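Local atomic coordinates of galactofuranose-binding protein YtfQ (Escherichia coli, PDB entry 2VK2), a protein that binds alpha- and beta-galactofuranose in the periplasm as the solute-binding component of the YtfQRT-YjfF ABC transporter. Residues V105-I116 against A243-P254. Residues are numbered along the deposited sequence; the frame is centred on the assembly and turned at random.
With GZL (beta-D-galactofuranose), chain B.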
# COMPACT_ATOMS: atom_id res chain seq x y z
N VAL A 105 -6.06 -10.95 -1.25
CA VAL A 105 -6.90 -9.91 -0.66
C VAL A 105 -6.18 -8.59 -0.86
O VAL A 105 -5.06 -8.41 -0.40
CB VAL A 105 -7.13 -10.14 0.84
CG1 VAL A 105 -8.08 -9.07 1.40
CG2 VAL A 105 -7.69 -11.53 1.09
N THR A 106 -6.81 -7.66 -1.57
CA THR A 106 -6.12 -6.46 -2.00
C THR A 106 -7.11 -5.42 -2.50
O THR A 106 -8.23 -5.75 -2.86
CB THR A 106 -5.11 -6.80 -3.13
OG1 THR A 106 -4.39 -5.62 -3.54
CG2 THR A 106 -5.82 -7.40 -4.34
N ALA A 107 -6.69 -4.16 -2.49
CA ALA A 107 -7.41 -3.13 -3.23
C ALA A 107 -7.12 -3.30 -4.72
O ALA A 107 -6.21 -4.02 -5.12
CB ALA A 107 -6.98 -1.75 -2.76
N ASP A 108 -7.94 -2.64 -5.53
CA ASP A 108 -7.63 -2.42 -6.94
C ASP A 108 -6.67 -1.24 -6.95
O ASP A 108 -7.08 -0.09 -6.82
CB ASP A 108 -8.92 -2.13 -7.72
CG ASP A 108 -8.67 -1.84 -9.19
OD1 ASP A 108 -7.51 -1.59 -9.58
OD2 ASP A 108 -9.66 -1.85 -9.95
N ASN A 109 -5.38 -1.53 -7.08
CA ASN A 109 -4.35 -0.52 -6.92
C ASN A 109 -4.21 0.37 -8.15
O ASN A 109 -3.76 1.51 -8.05
CB ASN A 109 -3.02 -1.17 -6.55
CG ASN A 109 -3.14 -2.06 -5.33
OD1 ASN A 109 -3.45 -1.59 -4.23
ND2 ASN A 109 -2.92 -3.35 -5.51
N ILE A 110 -4.62 -0.15 -9.31
CA ILE A 110 -4.73 0.68 -10.50
C ILE A 110 -5.80 1.75 -10.26
O ILE A 110 -5.58 2.93 -10.53
CB ILE A 110 -5.07 -0.16 -11.76
CG1 ILE A 110 -3.97 -1.20 -12.02
CG2 ILE A 110 -5.24 0.75 -12.97
CD1 ILE A 110 -4.21 -2.07 -13.24
N LEU A 111 -6.95 1.33 -9.74
CA LEU A 111 -8.02 2.26 -9.38
C LEU A 111 -7.55 3.33 -8.39
O LEU A 111 -7.90 4.49 -8.54
CB LEU A 111 -9.23 1.51 -8.80
CG LEU A 111 -10.36 2.39 -8.24
CD1 LEU A 111 -11.00 3.22 -9.35
CD2 LEU A 111 -11.39 1.52 -7.54
N GLU A 112 -6.79 2.94 -7.38
CA GLU A 112 -6.28 3.91 -6.41
C GLU A 112 -5.51 5.03 -7.10
O GLU A 112 -5.71 6.21 -6.81
CB GLU A 112 -5.38 3.23 -5.38
CG GLU A 112 -6.09 2.30 -4.42
CD GLU A 112 -5.13 1.54 -3.54
OE1 GLU A 112 -4.03 1.21 -4.04
OE2 GLU A 112 -5.45 1.27 -2.37
N GLY A 113 -4.62 4.66 -8.02
CA GLY A 113 -3.86 5.64 -8.79
C GLY A 113 -4.75 6.49 -9.68
O GLY A 113 -4.54 7.70 -9.80
N LYS A 114 -5.74 5.86 -10.29
CA LYS A 114 -6.71 6.56 -11.13
C LYS A 114 -7.52 7.59 -10.35
O LYS A 114 -7.79 8.68 -10.85
CB LYS A 114 -7.67 5.54 -11.77
CG LYS A 114 -8.72 6.13 -12.69
CD LYS A 114 -9.61 5.03 -13.23
CE LYS A 114 -10.59 5.54 -14.25
NZ LYS A 114 -11.53 6.54 -13.67
N LEU A 115 -7.92 7.24 -9.13
CA LEU A 115 -8.68 8.17 -8.30
C LEU A 115 -7.91 9.46 -8.04
O LEU A 115 -8.47 10.55 -8.10
CB LEU A 115 -9.09 7.51 -6.98
CG LEU A 115 -10.17 6.43 -7.09
CD1 LEU A 115 -10.33 5.70 -5.77
CD2 LEU A 115 -11.50 7.02 -7.55
N ILE A 116 -6.61 9.33 -7.75
CA ILE A 116 -5.76 10.51 -7.53
C ILE A 116 -5.55 11.28 -8.83
O ILE A 116 -5.61 12.51 -8.84
CB ILE A 116 -4.40 10.12 -6.91
CG1 ILE A 116 -4.58 9.56 -5.49
CG2 ILE A 116 -3.45 11.32 -6.89
CD1 ILE A 116 -5.14 10.56 -4.48
N ALA A 243 -5.29 15.33 -1.09
CA ALA A 243 -6.09 14.18 -1.51
C ALA A 243 -5.45 12.87 -1.08
O ALA A 243 -4.24 12.69 -1.21
CB ALA A 243 -6.27 14.20 -3.03
N SER A 244 -6.26 11.96 -0.55
CA SER A 244 -5.79 10.62 -0.21
C SER A 244 -6.87 9.57 -0.43
O SER A 244 -8.04 9.80 -0.14
CB SER A 244 -5.30 10.55 1.23
OG SER A 244 -4.85 9.25 1.56
N VAL A 245 -6.46 8.41 -0.92
CA VAL A 245 -7.36 7.29 -1.12
C VAL A 245 -7.23 6.32 0.05
O VAL A 245 -6.13 5.86 0.36
CB VAL A 245 -7.05 6.55 -2.44
CG1 VAL A 245 -7.93 5.32 -2.58
CG2 VAL A 245 -7.24 7.48 -3.62
N GLU A 246 -8.35 6.01 0.69
CA GLU A 246 -8.36 5.09 1.82
C GLU A 246 -8.08 3.66 1.39
O GLU A 246 -8.64 3.18 0.40
CB GLU A 246 -9.71 5.14 2.53
CG GLU A 246 -9.79 4.26 3.77
CD GLU A 246 -11.21 4.11 4.27
OE1 GLU A 246 -11.57 4.79 5.24
OE2 GLU A 246 -11.97 3.30 3.68
N LEU A 247 -7.24 2.97 2.16
CA LEU A 247 -6.97 1.55 2.00
C LEU A 247 -7.23 0.89 3.35
O LEU A 247 -6.60 1.24 4.34
CB LEU A 247 -5.52 1.33 1.60
CG LEU A 247 -5.04 -0.12 1.52
CD1 LEU A 247 -5.72 -0.85 0.37
CD2 LEU A 247 -3.53 -0.16 1.36
N THR A 248 -8.15 -0.07 3.40
CA THR A 248 -8.43 -0.74 4.67
C THR A 248 -7.19 -1.47 5.19
O THR A 248 -6.53 -2.17 4.43
CB THR A 248 -9.61 -1.73 4.59
OG1 THR A 248 -9.83 -2.29 5.89
CG2 THR A 248 -9.33 -2.85 3.60
N PRO A 249 -6.84 -1.27 6.47
CA PRO A 249 -5.81 -2.12 7.06
C PRO A 249 -6.27 -3.57 7.28
O PRO A 249 -5.43 -4.43 7.51
CB PRO A 249 -5.53 -1.45 8.42
CG PRO A 249 -6.12 -0.10 8.32
CD PRO A 249 -7.29 -0.24 7.42
N ASN A 250 -7.57 -3.83 7.19
CA ASN A 250 -8.10 -5.17 7.45
C ASN A 250 -8.03 -6.07 6.22
O ASN A 250 -9.05 -6.42 5.61
CB ASN A 250 -9.53 -5.10 7.99
CG ASN A 250 -9.98 -6.42 8.58
OD1 ASN A 250 -9.23 -7.40 8.61
ND2 ASN A 250 -11.22 -6.46 9.05
N MET A 251 -6.81 -6.44 5.87
CA MET A 251 -6.55 -7.41 4.82
C MET A 251 -6.62 -8.83 5.37
O MET A 251 -7.00 -9.75 4.65
CB MET A 251 -5.18 -7.15 4.20
CG MET A 251 -5.08 -5.81 3.51
SD MET A 251 -6.00 -5.79 1.96
CE MET A 251 -5.90 -4.05 1.53
N ALA A 252 -6.27 -9.00 6.64
CA ALA A 252 -6.25 -10.32 7.26
C ALA A 252 -7.65 -10.89 7.49
O ALA A 252 -7.86 -12.10 7.36
CB ALA A 252 -5.48 -10.28 8.57
N GLY A 253 -8.61 -10.03 7.82
CA GLY A 253 -9.98 -10.46 8.08
C GLY A 253 -10.58 -11.31 6.96
O GLY A 253 -10.98 -12.45 7.20
N PRO A 254 -10.66 -10.76 5.74
CA PRO A 254 -11.14 -11.55 4.60
C PRO A 254 -10.33 -12.83 4.33
O PRO A 254 -10.90 -13.82 3.88
CB PRO A 254 -11.04 -10.57 3.43
CG PRO A 254 -11.10 -9.22 4.05
CD PRO A 254 -10.38 -9.36 5.35
C6 GZL B . -0.72 -1.67 0.12
C5 GZL B . 0.61 -1.84 0.23
C4 GZL B . 1.58 -0.73 0.59
C3 GZL B . 1.10 0.56 1.20
C2 GZL B . 1.86 0.89 2.23
O6 GZL B . -1.53 -2.68 -0.23
O5 GZL B . 1.15 -3.02 -0.09
O4 GZL B . 2.53 -1.20 1.56
O3 GZL B . 0.11 1.28 0.68
C1 GZL B . 2.84 -0.19 2.52
O2 GZL B . 1.81 1.99 2.99
O1 GZL B . 4.18 0.26 2.34
O HOH W 1 -7.91 1.29 -1.43
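With chi1 at 175° and chi2 at 68°, L247 has CG trans to its backbone N and its two methyls parted between A107 and the sugar. L247 CD1 presses on A107 CB at 3.5 Å, closer than two methyl carbons normally pack, while L247 CD2 lies 3.4 Å from C6 of beta-D-galactofuranose. E112 brings OE2 to 3.5 Å from L247 CD1. E112 OE2 accepts from a water 2.6 Å away, and the same water donates to E246 O, tying the segments together; OE1 is salt-bridged to the sugar-binding R146. Cutting L247 back to an alanine removes both methyls and would probably cost A107 CB and the sugar C6 this contact, opening a gap beside the E112 carboxylate. V245 CG2 meets I116 CD1 and L115 CB, each at 3.8 Å, where helix 109-116 and strand 243-246 run nearly antiparallel (157°). At the other end, M251 SD lies 3.9 Å from V105 CG1, which also abuts P254 CB. Segment 105-116 thus leaves one lobe's sheet for a helix packed on the other's, and 243-254 returns from that second sheet to V105: two interdomain crossovers of the hinge in a type I periplasmic binding protein, beside the sugar pocket.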